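Local coordinates for intramolecular trans-sialidase (Macrobdella decora, PDB 3SLI), which cleaves sialic acid from sialosides by intramolecular trans-glycosylation, releasing 2,7-anhydro-Neu5Ac, at residues Ser21-Ala26 against Tyr30-Thr35; Gly37-Ser42 against Phe69-Thr74; Ser53-Gly58 against Ile175-Asn180; Ala114-Ala119 against Glu185-Ala190. One frame throughout, in Å; residues are numbered along the deposited sequence.

Contact 1: residues Ser21-Ala26 against Tyr30-Thr35; sequences SLDQEA and YVKAMT
The loop that links strand 20-21 of the concanavalin-like beta-sandwich to the short helix 28-31 brings D23 towards K32 and A26 towards Y30, and it illustrates how tight turns can set up a surface contact made without a direct hydrogen bond or salt bridge. Residues L22 to E25 form a type I beta turn, with E25 N bonded to L22 O at 3.3 Å. Its start is fixed by an ST turn: S21 OG accepts from D23 N at 3.3 Å, the N-H...O angle being 162°. On the other side the helix runs into a second type I turn, V31 to M34, and A33 N meets Y30 O at 3.0 Å. K32 leaves this turn with its chain stretched out (chi2 171°, chi4 180°) and also touches V150 and V153. Its CE and NZ each stand 4.4 Å from D23 OD1, so the carboxylate meets the end of the lysine chain, and any attraction between the charges is probably modest. The same OD1 takes a hydrogen bond from V153 N, which ties the turn to strand 152-155. V31 faces inward onto F55 and V57, so the helix is seated on the sandwich while its neighbours K32 and Y30 remain near the surface. At the far end of the contact the Y30 ring lies obliquely to the backbone of A26, with CE2 4.4 Å from A26 O.

Contact 2: residues Gly37-Ser42 against Phe69-Thr74; sequences GTIILS and FHIYIT
I39 is the first residue along strand 37-42 to meet the opposing strand 69-74, its side chain turned inward. Its CG1 lies anti to the carbonyl carbon (chi1 -62°), which leaves CG2 anti to the backbone N and presents both CB and the CG2 methyl to the end of I71: I71 CD1 is 3.8 Å from I39 CB and equally far from I39 CG2. The two isoleucine side chains run alongside one another with their ends pointing opposite ways, the extended chain of I71 (chi2 174°) carrying its methyl into the gap between the sheets. The other end of I39 reaches F69: I39 CD1 stands 4.3 Å from F69 CE2, oblique to the ring. Next comes I40, whose side chain leaves on the opposite face of the strand to lie on K176 and Y178. With L41 the chain faces inward again, and L41 CD2 approaches I71 CD1 at 4.4 Å. Around this cluster L115 covers F69 and I71, while L41 also rests on L54 and I175. The strand axes are 10.3 Å apart, crossing at -31°, with side chains alone bridging the gap; this is the aligned face-to-face packing of two sheets in a beta-sandwich.

Contact 3: residues Ser53-Gly58 against Ile175-Asn180; sequences SLFSVG and IKVYSN
F55 and I175 meet nearly at right angles, the aliphatic chain of one running across the direction of the phenyl side chain of the other. Both side chains start the same way, with F55 CG (chi1 171°) and I175 CG1 (chi1 -178°) anti to their backbone nitrogens, and both project into the space between two sheets. I175 is then extended to its tip, so that its last methyl does the touching while the CG2 branch stays back in the crowded position beside the main chain. I175 CD1 comes to 3.4 Å from F55 CD1, a tight approach for two carbons. The same methyl is 3.9 Å from F55 CE1 and 4.0 Å from F55 CG, and so it addresses one flank of the ring, from an oblique direction. Farther out, V177 continues the wall: its CG2 lies 4.2 Å from F55 CZ, again oblique to the ring. Two alternate residues of strand 175-178 therefore cradle the ring from its root side to its far end.

The backbone geometry at this point is consistent with that aim. L54 and F55 together face I71 on the adjacent strand, a classic beta bulge, and the chain turns a corner here; L54 goes to Y43 and I73 while F55 is aimed at I175. Apolar side chains meeting between the two antiparallel sheets in this way form the hydrophobic core expected of a concanavalin-like beta-sandwich.

Contact 4: residues Ala114-Ala119 against Glu185-Ala190; sequences ALKADA and EELIQA
With its CG anti to the carbonyl carbon (chi1 -63°) and its chain extended beyond (chi2 175°), L187 reaches from helix 185-190 towards K116, whose own CG lies anti to the backbone N (chi1 169°). The contact is a helix packed on the outer surface of a beta-sandwich: A114 and K116 alternate with L115, which points the other way, into the core. The fork of L187 divides its two methyls between the two strand residues. CD2 of L187 sits 3.9 Å from A114 CB; consistent with the small alanine there, the CA atoms of A114 and L187 are 6.8 Å apart. L187 CD1 takes the other branch and lies 3.8 Å from K116 CB and 4.0 Å from K116 CD, so the lysine contributes the flank of its methylene chain, the two chains meeting at a slant. T38 and F127, on the strands neighbouring 114-118, and L182 in the loop before the helix complete the seat of L187.

K116 thus does two jobs along its length. The methylenes are apolar packing, and the extended chain delivers the ammonium group to the start of the helix. There its charge would be balanced, in these buried surroundings, by the salt bridge from K116 NZ to D184 OD1.

The four contacts map one concanavalin-like domain from its core to its outside. Contacts 2 and 3 form its centre, their midpoints about 6 Å apart: their strands alternate along the chain, and I71 O meets L54 N at 2.7 Å within the six-stranded sheet. Contact 1 lies about 9 Å from contact 3, centre to centre, and closes one end, M34 CE packing 3.6 Å from V177 CG1. Contact 4, centred about 11 Å from contact 2, adds the helix outside the seven-stranded sheet, in which G37 O and A117 N, 2.8 Å apart, probably share a hydrogen bond. All four belong to the N-terminal sialidase domain; in sialidases catalysis takes place in the beta-propeller, a separate part of the chain.

Contact 1: residues Ser21-Ala26 against Tyr30-Thr35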
loop_
_atom_site.group_PDB
_atom_site.type_symbol
_atom_site.label_atom_id
_atom_site.label_comp_id
_atom_site.label_asym_id
_atom_site.label_seq_id
_atom_site.Cartn_x
_atom_site.Cartn_y
_atom_site.Cartn_z
ATOM N N SER A 21 -39.803 -4.582 -6.063
ATOM C CA SER A 21 -40.197 -5.440 -7.175
ATOM C C SER A 21 -40.257 -4.747 -8.534
ATOM O O SER A 21 -40.885 -3.701 -8.680
ATOM C CB SER A 21 -41.552 -6.083 -6.889
ATOM O OG SER A 21 -42.002 -6.814 -8.022
ATOM N N LEU A 22 -39.616 -5.352 -9.529
ATOM C CA LEU A 22 -39.610 -4.832 -10.894
ATOM C C LEU A 22 -40.397 -5.786 -11.802
ATOM O O LEU A 22 -40.271 -5.747 -13.031
ATOM C CB LEU A 22 -38.178 -4.706 -11.409
ATOM C CG LEU A 22 -37.323 -3.647 -10.719
ATOM C CD1 LEU A 22 -35.924 -3.666 -11.295
ATOM C CD2 LEU A 22 -37.969 -2.283 -10.885
ATOM N N ASP A 23 -41.195 -6.652 -11.180
ATOM C CA ASP A 23 -41.997 -7.636 -11.896
ATOM C C ASP A 23 -43.032 -7.023 -12.847
ATOM O O ASP A 23 -43.349 -7.628 -13.867
ATOM C CB ASP A 23 -42.699 -8.587 -10.904
ATOM C CG ASP A 23 -41.717 -9.412 -10.062
ATOM O OD1 ASP A 23 -40.501 -9.369 -10.326
ATOM O OD2 ASP A 23 -42.168 -10.115 -9.129
ATOM N N GLN A 24 -43.553 -5.838 -12.524
ATOM C CA GLN A 24 -44.556 -5.202 -13.382
ATOM C C GLN A 24 -44.000 -4.353 -14.530
ATOM O O GLN A 24 -44.778 -3.798 -15.310
ATOM C CB GLN A 24 -45.594 -4.399 -12.563
ATOM C CG GLN A 24 -45.130 -3.057 -11.920
ATOM C CD GLN A 24 -44.966 -1.860 -12.893
ATOM O OE1 GLN A 24 -44.152 -0.961 -12.648
ATOM N NE2 GLN A 24 -45.750 -1.839 -13.970
ATOM N N GLU A 25 -42.676 -4.228 -14.624
ATOM C CA GLU A 25 -42.074 -3.446 -15.701
ATOM C C GLU A 25 -42.365 -4.119 -17.036
ATOM O O GLU A 25 -42.380 -5.349 -17.129
ATOM C CB GLU A 25 -40.559 -3.311 -15.513
ATOM C CG GLU A 25 -40.140 -2.517 -14.280
ATOM C CD GLU A 25 -40.561 -1.064 -14.344
ATOM O OE1 GLU A 25 -40.270 -0.397 -15.364
ATOM O OE2 GLU A 25 -41.181 -0.587 -13.373
ATOM N N ALA A 26 -42.571 -3.312 -18.074
ATOM C CA ALA A 26 -42.881 -3.824 -19.404
ATOM C C ALA A 26 -41.870 -4.852 -19.911
ATOM O O ALA A 26 -42.247 -5.847 -20.546
ATOM C CB ALA A 26 -43.006 -2.663 -20.397
ATOM N N TYR A 30 -38.598 -10.006 -20.585
ATOM C CA TYR A 30 -37.352 -10.139 -21.333
ATOM C C TYR A 30 -36.172 -10.326 -20.376
ATOM O O TYR A 30 -35.296 -11.153 -20.613
ATOM C CB TYR A 30 -37.110 -8.910 -22.206
ATOM C CG TYR A 30 -38.214 -8.643 -23.202
ATOM C CD1 TYR A 30 -38.604 -9.625 -24.118
ATOM C CD2 TYR A 30 -38.891 -7.427 -23.203
ATOM C CE1 TYR A 30 -39.647 -9.399 -25.006
ATOM C CE2 TYR A 30 -39.933 -7.190 -24.084
ATOM C CZ TYR A 30 -40.310 -8.178 -24.979
ATOM O OH TYR A 30 -41.373 -7.956 -25.827
ATOM N N VAL A 31 -36.162 -9.552 -19.294
ATOM C CA VAL A 31 -35.088 -9.627 -18.299
ATOM C C VAL A 31 -35.025 -11.020 -17.659
ATOM O O VAL A 31 -33.933 -11.568 -17.449
ATOM C CB VAL A 31 -35.253 -8.520 -17.214
ATOM C CG1 VAL A 31 -34.169 -8.641 -16.147
ATOM C CG2 VAL A 31 -35.184 -7.133 -17.864
ATOM N N LYS A 32 -36.190 -11.623 -17.432
ATOM C CA LYS A 32 -36.261 -12.961 -16.831
ATOM C C LYS A 32 -35.752 -14.067 -17.748
ATOM O O LYS A 32 -35.627 -15.217 -17.314
ATOM C CB LYS A 32 -37.694 -13.300 -16.397
ATOM C CG LYS A 32 -38.217 -12.506 -15.221
ATOM C CD LYS A 32 -39.711 -12.753 -15.010
ATOM C CE LYS A 32 -40.272 -11.772 -13.979
ATOM N NZ LYS A 32 -41.734 -11.922 -13.698
ATOM N N ALA A 33 -35.429 -13.723 -18.997
ATOM C CA ALA A 33 -34.949 -14.710 -19.963
ATOM C C ALA A 33 -33.672 -14.315 -20.716
ATOM O O ALA A 33 -33.330 -14.929 -21.723
ATOM C CB ALA A 33 -36.065 -15.042 -20.960
ATOM N N MET A 34 -32.933 -13.339 -20.193
ATOM C CA MET A 34 -31.696 -12.874 -20.828
ATOM C C MET A 34 -30.657 -13.962 -21.066
ATOM O O MET A 34 -30.303 -14.719 -20.154
ATOM C CB MET A 34 -31.068 -11.758 -19.997
ATOM C CG MET A 34 -31.899 -10.502 -19.952
ATOM S SD MET A 34 -31.300 -9.301 -18.758
ATOM C CE MET A 34 -29.949 -8.545 -19.681
ATOM N N THR A 35 -30.159 -14.037 -22.295
ATOM C CA THR A 35 -29.147 -15.019 -22.657
ATOM C C THR A 35 -27.761 -14.415 -22.438
ATOM O O THR A 35 -26.759 -15.131 -22.410
ATOM C CB THR A 35 -29.294 -15.445 -24.132
ATOM O OG1 THR A 35 -29.264 -14.280 -24.967
ATOM C CG2 THR A 35 -30.617 -16.162 -24.340
#

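Contact 2: residues Gly37-Ser42 against Phe69-Thr74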
loop_
_atom_site.group_PDB
_atom_site.type_symbol
_atom_site.label_atom_id
_atom_site.label_comp_id
_atom_site.label_asym_id
_atom_site.label_seq_id
_atom_site.Cartn_x
_atom_site.Cartn_y
_atom_site.Cartn_z
ATOM N N GLY A 37 -26.076 -9.914 -21.749
ATOM C CA GLY A 37 -26.491 -8.542 -21.520
ATOM C C GLY A 37 -25.551 -7.691 -20.693
ATOM O O GLY A 37 -24.430 -8.095 -20.386
ATOM N N THR A 38 -26.027 -6.512 -20.311
ATOM C CA THR A 38 -25.244 -5.575 -19.516
ATOM C C THR A 38 -26.153 -4.889 -18.505
ATOM O O THR A 38 -27.278 -4.515 -18.829
ATOM C CB THR A 38 -24.611 -4.463 -20.404
ATOM O OG1 THR A 38 -23.927 -5.055 -21.520
ATOM C CG2 THR A 38 -23.612 -3.638 -19.594
ATOM N N ILE A 39 -25.689 -4.764 -17.267
ATOM C CA ILE A 39 -26.461 -4.078 -16.241
ATOM C C ILE A 39 -25.571 -2.998 -15.668
ATOM O O ILE A 39 -24.409 -3.245 -15.347
ATOM C CB ILE A 39 -26.909 -4.991 -15.068
ATOM C CG1 ILE A 39 -27.837 -6.107 -15.557
ATOM C CG2 ILE A 39 -27.632 -4.160 -14.015
ATOM C CD1 ILE A 39 -27.117 -7.389 -15.880
ATOM N N ILE A 40 -26.089 -1.784 -15.618
ATOM C CA ILE A 40 -25.332 -0.689 -15.055
ATOM C C ILE A 40 -26.226 0.054 -14.088
ATOM O O ILE A 40 -27.389 0.346 -14.391
ATOM C CB ILE A 40 -24.732 0.250 -16.148
ATOM C CG1 ILE A 40 -24.249 1.555 -15.516
ATOM C CG2 ILE A 40 -25.723 0.509 -17.254
ATOM C CD1 ILE A 40 -23.095 2.150 -16.239
ATOM N N LEU A 41 -25.715 0.292 -12.887
ATOM C CA LEU A 41 -26.502 0.999 -11.902
ATOM C C LEU A 41 -25.707 1.883 -10.965
ATOM O O LEU A 41 -24.525 1.647 -10.699
ATOM C CB LEU A 41 -27.410 0.046 -11.112
ATOM C CG LEU A 41 -26.935 -1.055 -10.168
ATOM C CD1 LEU A 41 -28.124 -1.438 -9.302
ATOM C CD2 LEU A 41 -26.431 -2.274 -10.925
ATOM N N SER A 42 -26.374 2.945 -10.535
ATOM C CA SER A 42 -25.839 3.941 -9.624
ATOM C C SER A 42 -26.584 3.701 -8.311
ATOM O O SER A 42 -27.807 3.596 -8.311
ATOM C CB SER A 42 -26.179 5.332 -10.178
ATOM O OG SER A 42 -25.695 6.373 -9.351
ATOM N N PHE A 69 -29.532 -15.005 -9.935
ATOM C CA PHE A 69 -28.400 -14.223 -10.390
ATOM C C PHE A 69 -28.515 -12.907 -9.638
ATOM O O PHE A 69 -29.614 -12.368 -9.504
ATOM C CB PHE A 69 -28.458 -13.926 -11.895
ATOM C CG PHE A 69 -27.612 -12.738 -12.302
ATOM C CD1 PHE A 69 -26.228 -12.860 -12.423
ATOM C CD2 PHE A 69 -28.195 -11.480 -12.493
ATOM C CE1 PHE A 69 -25.437 -11.751 -12.722
ATOM C CE2 PHE A 69 -27.414 -10.365 -12.789
ATOM C CZ PHE A 69 -26.033 -10.501 -12.904
ATOM N N HIS A 70 -27.402 -12.401 -9.118
ATOM C CA HIS A 70 -27.433 -11.122 -8.420
ATOM C C HIS A 70 -26.086 -10.410 -8.441
ATOM O O HIS A 70 -25.034 -11.050 -8.594
ATOM C CB HIS A 70 -27.982 -11.265 -6.979
ATOM C CG HIS A 70 -26.967 -11.674 -5.944
ATOM N ND1 HIS A 70 -26.266 -12.859 -5.999
ATOM C CD2 HIS A 70 -26.601 -11.077 -4.782
ATOM C CE1 HIS A 70 -25.518 -12.978 -4.913
ATOM N NE2 HIS A 70 -25.704 -11.911 -4.160
ATOM N N ILE A 71 -26.149 -9.080 -8.430
ATOM C CA ILE A 71 -24.963 -8.227 -8.381
ATOM C C ILE A 71 -25.079 -7.669 -6.966
ATOM O O ILE A 71 -26.128 -7.141 -6.610
ATOM C CB ILE A 71 -25.054 -7.043 -9.378
ATOM C CG1 ILE A 71 -25.191 -7.555 -10.813
ATOM C CG2 ILE A 71 -23.815 -6.137 -9.247
ATOM C CD1 ILE A 71 -25.441 -6.446 -11.831
ATOM N N TYR A 72 -24.014 -7.767 -6.174
ATOM C CA TYR A 72 -24.062 -7.304 -4.785
ATOM C C TYR A 72 -22.819 -6.521 -4.372
ATOM O O TYR A 72 -21.799 -6.547 -5.063
ATOM C CB TYR A 72 -24.216 -8.515 -3.832
ATOM C CG TYR A 72 -22.983 -9.410 -3.772
ATOM C CD1 TYR A 72 -21.911 -9.103 -2.925
ATOM C CD2 TYR A 72 -22.843 -10.499 -4.633
ATOM C CE1 TYR A 72 -20.735 -9.838 -2.951
ATOM C CE2 TYR A 72 -21.665 -11.250 -4.663
ATOM C CZ TYR A 72 -20.612 -10.908 -3.822
ATOM O OH TYR A 72 -19.435 -11.615 -3.869
ATOM N N ILE A 73 -22.924 -5.850 -3.225
ATOM C CA ILE A 73 -21.820 -5.112 -2.620
ATOM C C ILE A 73 -21.773 -5.567 -1.152
ATOM O O ILE A 73 -22.734 -6.173 -0.654
ATOM C CB ILE A 73 -21.998 -3.561 -2.701
ATOM C CG1 ILE A 73 -23.374 -3.133 -2.188
ATOM C CG2 ILE A 73 -21.740 -3.075 -4.130
ATOM C CD1 ILE A 73 -23.346 -2.315 -0.906
ATOM N N THR A 74 -20.650 -5.341 -0.475
ATOM C CA THR A 74 -20.536 -5.728 0.930
ATOM C C THR A 74 -20.246 -4.483 1.756
ATOM O O THR A 74 -19.764 -3.477 1.223
ATOM C CB THR A 74 -19.406 -6.768 1.169
ATOM O OG1 THR A 74 -18.123 -6.127 1.090
ATOM C CG2 THR A 74 -19.483 -7.902 0.140
#

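Contact 3: residues Ser53-Gly58 against Ile175-Asn180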
loop_
_atom_site.group_PDB
_atom_site.type_symbol
_atom_site.label_atom_id
_atom_site.label_comp_id
_atom_site.label_asym_id
_atom_site.label_seq_id
_atom_site.Cartn_x
_atom_site.Cartn_y
_atom_site.Cartn_z
ATOM N N SER A 53 -27.543 -7.160 -2.055
ATOM C CA SER A 53 -27.841 -7.319 -3.479
ATOM C C SER A 53 -28.366 -5.990 -4.001
ATOM O O SER A 53 -29.218 -5.356 -3.371
ATOM C CB SER A 53 -28.941 -8.367 -3.712
ATOM O OG SER A 53 -28.520 -9.678 -3.401
ATOM N N LEU A 54 -27.838 -5.570 -5.143
ATOM C CA LEU A 54 -28.257 -4.338 -5.800
ATOM C C LEU A 54 -29.391 -4.665 -6.787
ATOM O O LEU A 54 -30.421 -3.988 -6.827
ATOM C CB LEU A 54 -27.071 -3.767 -6.574
ATOM C CG LEU A 54 -26.218 -2.658 -5.969
ATOM C CD1 LEU A 54 -26.383 -2.566 -4.471
ATOM C CD2 LEU A 54 -24.782 -2.861 -6.383
ATOM N N PHE A 55 -29.199 -5.753 -7.528
ATOM C CA PHE A 55 -30.143 -6.206 -8.549
ATOM C C PHE A 55 -30.077 -7.725 -8.629
ATOM O O PHE A 55 -28.984 -8.296 -8.584
ATOM C CB PHE A 55 -29.726 -5.598 -9.898
ATOM C CG PHE A 55 -30.471 -6.149 -11.088
ATOM C CD1 PHE A 55 -31.722 -5.643 -11.440
ATOM C CD2 PHE A 55 -29.909 -7.159 -11.873
ATOM C CE1 PHE A 55 -32.407 -6.134 -12.562
ATOM C CE2 PHE A 55 -30.585 -7.657 -12.997
ATOM C CZ PHE A 55 -31.835 -7.140 -13.338
ATOM N N SER A 56 -31.235 -8.372 -8.762
ATOM C CA SER A 56 -31.295 -9.831 -8.867
ATOM C C SER A 56 -32.477 -10.311 -9.709
ATOM O O SER A 56 -33.491 -9.621 -9.846
ATOM C CB SER A 56 -31.399 -10.483 -7.481
ATOM O OG SER A 56 -32.613 -10.134 -6.842
ATOM N N VAL A 57 -32.330 -11.511 -10.246
ATOM C CA VAL A 57 -33.351 -12.155 -11.054
ATOM C C VAL A 57 -33.223 -13.630 -10.680
ATOM O O VAL A 57 -32.118 -14.182 -10.692
ATOM C CB VAL A 57 -33.082 -11.992 -12.582
ATOM C CG1 VAL A 57 -34.221 -12.619 -13.390
ATOM C CG2 VAL A 57 -32.941 -10.524 -12.954
ATOM N N GLY A 58 -34.325 -14.255 -10.290
ATOM C CA GLY A 58 -34.249 -15.656 -9.933
ATOM C C GLY A 58 -35.564 -16.308 -9.575
ATOM O O GLY A 58 -36.649 -15.792 -9.871
ATOM N N ILE A 175 -30.782 2.575 -12.925
ATOM C CA ILE A 175 -30.475 1.238 -13.396
ATOM C C ILE A 175 -30.931 1.113 -14.846
ATOM O O ILE A 175 -32.005 1.594 -15.209
ATOM C CB ILE A 175 -31.121 0.100 -12.552
ATOM C CG1 ILE A 175 -30.673 -1.255 -13.116
ATOM C CG2 ILE A 175 -32.649 0.208 -12.536
ATOM C CD1 ILE A 175 -31.218 -2.452 -12.385
ATOM N N LYS A 176 -30.072 0.527 -15.667
ATOM C CA LYS A 176 -30.340 0.292 -17.079
ATOM C C LYS A 176 -29.905 -1.135 -17.359
ATOM O O LYS A 176 -28.790 -1.535 -16.999
ATOM C CB LYS A 176 -29.529 1.246 -17.963
ATOM C CG LYS A 176 -30.045 2.672 -18.011
ATOM C CD LYS A 176 -29.139 3.535 -18.872
ATOM C CE LYS A 176 -29.729 4.924 -19.084
ATOM N NZ LYS A 176 -29.953 5.663 -17.805
ATOM N N VAL A 177 -30.802 -1.912 -17.954
ATOM C CA VAL A 177 -30.528 -3.303 -18.291
ATOM C C VAL A 177 -30.604 -3.414 -19.814
ATOM O O VAL A 177 -31.642 -3.085 -20.404
ATOM C CB VAL A 177 -31.585 -4.252 -17.657
ATOM C CG1 VAL A 177 -31.244 -5.703 -17.949
ATOM C CG2 VAL A 177 -31.681 -4.018 -16.158
ATOM N N TYR A 178 -29.500 -3.844 -20.432
ATOM C CA TYR A 178 -29.380 -4.021 -21.887
ATOM C C TYR A 178 -29.290 -5.500 -22.239
ATOM O O TYR A 178 -28.655 -6.272 -21.523
ATOM C CB TYR A 178 -28.085 -3.385 -22.402
ATOM C CG TYR A 178 -27.960 -1.901 -22.203
ATOM C CD1 TYR A 178 -27.620 -1.371 -20.961
ATOM C CD2 TYR A 178 -28.156 -1.019 -23.269
ATOM C CE1 TYR A 178 -27.477 0.002 -20.780
ATOM C CE2 TYR A 178 -28.016 0.353 -23.103
ATOM C CZ TYR A 178 -27.677 0.858 -21.857
ATOM O OH TYR A 178 -27.540 2.218 -21.685
ATOM N N SER A 179 -29.882 -5.892 -23.361
ATOM C CA SER A 179 -29.803 -7.279 -23.800
ATOM C C SER A 179 -28.460 -7.499 -24.492
ATOM O O SER A 179 -27.982 -8.627 -24.614
ATOM C CB SER A 179 -30.928 -7.590 -24.792
ATOM O OG SER A 179 -30.786 -6.799 -25.960
ATOM N N ASN A 180 -27.879 -6.411 -24.985
ATOM C CA ASN A 180 -26.602 -6.447 -25.692
ATOM C C ASN A 180 -25.400 -6.209 -24.769
ATOM O O ASN A 180 -25.533 -5.630 -23.685
ATOM C CB ASN A 180 -26.607 -5.411 -26.830
ATOM C CG ASN A 180 -26.953 -4.012 -26.351
ATOM O OD1 ASN A 180 -28.025 -3.781 -25.804
ATOM N ND2 ASN A 180 -26.047 -3.068 -26.565
#

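Contact 4: residues Ala114-Ala119 against Glu185-Ala190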
loop_
_atom_site.group_PDB
_atom_site.type_symbol
_atom_site.label_atom_id
_atom_site.label_comp_id
_atom_site.label_asym_id
_atom_site.label_seq_id
_atom_site.Cartn_x
_atom_site.Cartn_y
_atom_site.Cartn_z
ATOM N N ALA A 114 -21.144 -1.847 -12.990
ATOM C CA ALA A 114 -21.643 -2.507 -14.189
ATOM C C ALA A 114 -21.156 -3.936 -14.312
ATOM O O ALA A 114 -20.029 -4.265 -13.936
ATOM C CB ALA A 114 -21.234 -1.729 -15.446
ATOM N N LEU A 115 -22.032 -4.789 -14.823
ATOM C CA LEU A 115 -21.689 -6.173 -15.069
ATOM C C LEU A 115 -21.988 -6.408 -16.542
ATOM O O LEU A 115 -23.074 -6.076 -17.027
ATOM C CB LEU A 115 -22.528 -7.139 -14.231
ATOM C CG LEU A 115 -22.320 -8.541 -14.808
ATOM C CD1 LEU A 115 -21.057 -9.164 -14.240
ATOM C CD2 LEU A 115 -23.525 -9.403 -14.587
ATOM N N LYS A 116 -21.026 -6.981 -17.238
ATOM C CA LYS A 116 -21.173 -7.285 -18.646
ATOM C C LYS A 116 -21.098 -8.807 -18.825
ATOM O O LYS A 116 -20.129 -9.441 -18.387
ATOM C CB LYS A 116 -20.053 -6.585 -19.417
ATOM C CG LYS A 116 -19.880 -6.987 -20.863
ATOM C CD LYS A 116 -18.645 -6.282 -21.396
ATOM C CE LYS A 116 -18.299 -6.729 -22.783
ATOM N NZ LYS A 116 -17.170 -5.908 -23.303
ATOM N N ALA A 117 -22.157 -9.387 -19.393
ATOM C CA ALA A 117 -22.227 -10.828 -19.659
ATOM C C ALA A 117 -22.182 -10.963 -21.181
ATOM O O ALA A 117 -23.190 -10.793 -21.870
ATOM C CB ALA A 117 -23.521 -11.424 -19.094
ATOM N N ASP A 118 -20.991 -11.268 -21.679
ATOM C CA ASP A 118 -20.693 -11.369 -23.103
ATOM C C ASP A 118 -20.739 -12.807 -23.625
ATOM O O ASP A 118 -19.752 -13.543 -23.522
ATOM C CB ASP A 118 -19.293 -10.767 -23.304
ATOM C CG ASP A 118 -18.933 -10.522 -24.755
ATOM O OD1 ASP A 118 -19.553 -11.100 -25.673
ATOM O OD2 ASP A 118 -17.980 -9.741 -24.963
ATOM N N ALA A 119 -21.855 -13.178 -24.247
ATOM C CA ALA A 119 -22.018 -14.524 -24.793
ATOM C C ALA A 119 -21.001 -14.852 -25.884
ATOM O O ALA A 119 -20.381 -15.911 -25.862
ATOM C CB ALA A 119 -23.434 -14.714 -25.314
ATOM N N GLU A 185 -15.044 0.076 -23.039
ATOM C CA GLU A 185 -14.865 1.515 -23.160
ATOM C C GLU A 185 -16.114 2.262 -22.691
ATOM O O GLU A 185 -16.033 3.198 -21.889
ATOM C CB GLU A 185 -14.521 1.867 -24.615
ATOM C CG GLU A 185 -13.176 1.289 -25.132
ATOM C CD GLU A 185 -13.094 -0.259 -25.149
ATOM O OE1 GLU A 185 -14.043 -0.932 -25.625
ATOM O OE2 GLU A 185 -12.054 -0.802 -24.697
ATOM N N GLU A 186 -17.278 1.837 -23.175
ATOM C CA GLU A 186 -18.534 2.470 -22.782
ATOM C C GLU A 186 -18.786 2.318 -21.280
ATOM O O GLU A 186 -19.343 3.218 -20.647
ATOM C CB GLU A 186 -19.721 1.852 -23.526
ATOM C CG GLU A 186 -19.701 2.016 -25.031
ATOM C CD GLU A 186 -20.901 1.346 -25.692
ATOM O OE1 GLU A 186 -22.020 1.903 -25.588
ATOM O OE2 GLU A 186 -20.724 0.261 -26.294
ATOM N N LEU A 187 -18.404 1.167 -20.727
ATOM C CA LEU A 187 -18.612 0.896 -19.301
ATOM C C LEU A 187 -17.644 1.647 -18.389
ATOM O O LEU A 187 -18.039 2.098 -17.313
ATOM C CB LEU A 187 -18.606 -0.613 -19.032
ATOM C CG LEU A 187 -19.770 -1.325 -19.744
ATOM C CD1 LEU A 187 -19.690 -2.841 -19.570
ATOM C CD2 LEU A 187 -21.097 -0.780 -19.223
ATOM N N ILE A 188 -16.396 1.797 -18.827
ATOM C CA ILE A 188 -15.383 2.552 -18.081
ATOM C C ILE A 188 -15.911 3.989 -18.008
ATOM O O ILE A 188 -15.941 4.611 -16.950
ATOM C CB ILE A 188 -14.012 2.574 -18.838
ATOM C CG1 ILE A 188 -13.338 1.201 -18.812
ATOM C CG2 ILE A 188 -13.092 3.641 -18.256
ATOM C CD1 ILE A 188 -12.902 0.739 -17.437
ATOM N N GLN A 189 -16.358 4.487 -19.155
ATOM C CA GLN A 189 -16.908 5.830 -19.285
ATOM C C GLN A 189 -18.167 6.002 -18.417
ATOM O O GLN A 189 -18.253 6.929 -17.605
ATOM C CB GLN A 189 -17.233 6.086 -20.761
ATOM C CG GLN A 189 -17.719 7.482 -21.083
ATOM C CD GLN A 189 -16.613 8.508 -21.004
ATOM O OE1 GLN A 189 -15.480 8.255 -21.427
ATOM N NE2 GLN A 189 -16.932 9.678 -20.462
ATOM N N ALA A 190 -19.130 5.094 -18.571
ATOM C CA ALA A 190 -20.377 5.149 -17.814
ATOM C C ALA A 190 -20.180 5.104 -16.298
ATOM O O ALA A 190 -20.786 5.894 -15.569
ATOM C CB ALA A 190 -21.298 4.024 -18.244
#